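Local coordinates for protein HTH-type transcriptional regulator TreR (Bacillus subtilis, PDB 2OGG) that represses the trePA operon of trehalose metabolism and binds trehalose-6-phosphate, the part here being its effector-binding UTRA domain, at residues Arg119-Val122 with Ser128-Gln131. Sequence-based numbering, arbitrary orientation.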
ATOM      1  N   ARG A 119      -5.655 -16.271  -0.643  1.00 47.90           N
ATOM      2  CA  ARG A 119      -6.963 -15.957  -0.083  1.00 47.63           C
ATOM      3  C   ARG A 119      -7.105 -14.474   0.129  1.00 46.82           C
ATOM      4  O   ARG A 119      -6.296 -13.861   0.813  1.00 45.42           O
ATOM      5  CB  ARG A 119      -7.165 -16.664   1.238  1.00 46.14           C
ATOM      6  CG  ARG A 119      -7.495 -18.122   1.069  1.00 45.87           C
ATOM      7  CD  ARG A 119      -7.687 -18.755   2.428  1.00 39.23           C
ATOM      8  NE  ARG A 119      -7.997 -20.172   2.332  1.00 47.04           N
ATOM      9  CZ  ARG A 119      -7.099 -21.145   2.420  1.00 40.86           C
ATOM     10  NH1 ARG A 119      -5.793 -20.881   2.424  1.00 44.05           N
ATOM     11  NH2 ARG A 119      -7.505 -22.384   2.303  1.00 36.05           N
ATOM     12  N   ASN A 120      -8.278 -13.974  -0.210  1.00 47.30           N
ATOM     13  CA  ASN A 120      -8.499 -12.550  -0.232  1.00 47.48           C
ATOM     14  C   ASN A 120      -9.886 -12.237   0.332  1.00 46.63           C
ATOM     15  O   ASN A 120     -10.865 -12.887  -0.016  1.00 53.12           O
ATOM     16  CB  ASN A 120      -8.385 -12.104  -1.678  1.00 48.35           C
ATOM     17  CG  ASN A 120      -8.351 -10.637  -1.824  1.00 49.37           C
ATOM     18  OD1 ASN A 120      -7.843  -9.931  -0.968  1.00 65.77           O
ATOM     19  ND2 ASN A 120      -8.732 -10.174  -2.993  1.00 72.74           N
ATOM     20  N   TYR A 121      -9.926 -11.372   1.330  1.00 45.55           N
ATOM     21  CA  TYR A 121     -11.162 -10.995   2.001  1.00 42.94           C
ATOM     22  C   TYR A 121     -11.446  -9.520   1.748  1.00 43.68           C
ATOM     23  O   TYR A 121     -10.657  -8.662   2.134  1.00 45.26           O
ATOM     24  CB  TYR A 121     -10.984 -11.226   3.492  1.00 40.24           C
ATOM     25  CG  TYR A 121     -10.601 -12.648   3.813  1.00 40.81           C
ATOM     26  CD1 TYR A 121     -11.557 -13.567   4.259  1.00 38.84           C
ATOM     27  CD2 TYR A 121      -9.280 -13.077   3.701  1.00 45.23           C
ATOM     28  CE1 TYR A 121     -11.221 -14.885   4.519  1.00 40.79           C
ATOM     29  CE2 TYR A 121      -8.916 -14.372   4.053  1.00 39.84           C
ATOM     30  CZ  TYR A 121      -9.903 -15.291   4.392  1.00 44.52           C
ATOM     31  OH  TYR A 121      -9.564 -16.581   4.739  1.00 38.09           O
ATOM     32  N   VAL A 122     -12.571  -9.220   1.107  1.00 43.68           N
ATOM     33  CA  VAL A 122     -12.880  -7.846   0.709  1.00 40.23           C
ATOM     34  C   VAL A 122     -13.977  -7.275   1.610  1.00 43.43           C
ATOM     35  O   VAL A 122     -14.882  -8.004   2.000  1.00 50.38           O
ATOM     36  CB  VAL A 122     -13.327  -7.830  -0.746  1.00 43.12           C
ATOM     37  CG1 VAL A 122     -13.327  -6.427  -1.321  1.00 35.07           C
ATOM     38  CG2 VAL A 122     -12.436  -8.726  -1.543  1.00 34.09           C
ATOM     39  N   SER A 128     -18.257  -4.391   6.896  1.00 45.47           N
ATOM     40  CA  SER A 128     -18.621  -5.794   6.762  1.00 44.41           C
ATOM     41  C   SER A 128     -17.789  -6.561   5.724  1.00 43.75           C
ATOM     42  O   SER A 128     -17.292  -5.991   4.767  1.00 41.94           O
ATOM     43  CB  SER A 128     -20.100  -5.902   6.428  1.00 42.08           C
ATOM     44  OG  SER A 128     -20.426  -4.908   5.475  1.00 53.84           O
ATOM     45  N   LEU A 129     -17.491  -7.815   6.052  1.00 45.28           N
ATOM     46  CA  LEU A 129     -16.818  -8.728   5.155  1.00 41.62           C
ATOM     47  C   LEU A 129     -17.861  -9.053   4.118  1.00 42.31           C
ATOM     48  O   LEU A 129     -18.920  -9.538   4.446  1.00 40.47           O
ATOM     49  CB  LEU A 129     -16.443 -10.006   5.902  1.00 37.93           C
ATOM     50  CG  LEU A 129     -15.799 -11.134   5.095  1.00 41.12           C
ATOM     51  CD1 LEU A 129     -14.817 -10.608   4.083  1.00 34.02           C
ATOM     52  CD2 LEU A 129     -15.114 -12.135   6.035  1.00 46.11           C
ATOM     53  N   PHE A 130     -17.573  -8.757   2.864  1.00 42.62           N
ATOM     54  CA  PHE A 130     -18.574  -8.898   1.821  1.00 40.66           C
ATOM     55  C   PHE A 130     -18.237  -9.980   0.798  1.00 39.15           C
ATOM     56  O   PHE A 130     -19.130 -10.527   0.173  1.00 43.74           O
ATOM     57  CB  PHE A 130     -18.732  -7.547   1.134  1.00 39.46           C
ATOM     58  CG  PHE A 130     -18.966  -7.642  -0.328  1.00 43.79           C
ATOM     59  CD1 PHE A 130     -20.227  -7.968  -0.828  1.00 50.97           C
ATOM     60  CD2 PHE A 130     -17.947  -7.381  -1.208  1.00 35.50           C
ATOM     61  CE1 PHE A 130     -20.444  -8.113  -2.193  1.00 46.82           C
ATOM     62  CE2 PHE A 130     -18.166  -7.465  -2.585  1.00 52.62           C
ATOM     63  CZ  PHE A 130     -19.421  -7.847  -3.075  1.00 47.73           C
ATOM     64  N   GLN A 131     -16.946 -10.240   0.583  1.00 41.09           N
ATOM     65  CA  GLN A 131     -16.502 -11.237  -0.408  1.00 38.51           C
ATOM     66  C   GLN A 131     -15.316 -12.089   0.043  1.00 38.35           C
ATOM     67  O   GLN A 131     -14.425 -11.619   0.748  1.00 37.84           O
ATOM     68  CB  GLN A 131     -16.122 -10.532  -1.693  1.00 40.82           C
ATOM     69  CG  GLN A 131     -15.443 -11.441  -2.707  1.00 39.40           C
ATOM     70  CD  GLN A 131     -15.165 -10.701  -3.974  1.00 49.08           C
ATOM     71  OE1 GLN A 131     -15.401  -9.491  -4.042  1.00 48.32           O
ATOM     72  NE2 GLN A 131     -14.856 -11.440  -5.042  1.00 46.38           N
TER
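A classic beta bulge lies near the turn of the hairpin of strands 114-124 and 129-138, adjacent members of the antiparallel sheet of the UTRA effector-binding domain. F130 and Q131 both sit opposite V122. F130 N, which lies in the carbonyl plane of V122, gives V122 O a nearly straight bond of 2.9 Å (172°). V122 O also receives a weak bond from Q131 N at 3.4 Å. In return, V122 N reaches Q131 O at 3.1 Å, with the donor tilted 25° from the plane of that carbonyl. The same Q131 O accepts a CA-H contact from Y121.

V122 and Q131 form an antiparallel hydrogen-bonded pair with both side chains on one face of the sheet, V122 CB and Q131 CB 4.0 Å apart. Q131 CG is anti to the backbone N (chi1 171°) and the chain runs on extended, bringing Q131 OE1 to 4.0 Å from V122 CG2. Q131 NE2 bonds to D56 on the next strand, 49-59, and Y121 OH to Q28 of helix 23-29. I79 of helix 75-83 packs on both F130 and Q131. L129 CD1 touches Y121 CB at 3.9 Å and comes within 3.3 Å of V122 O.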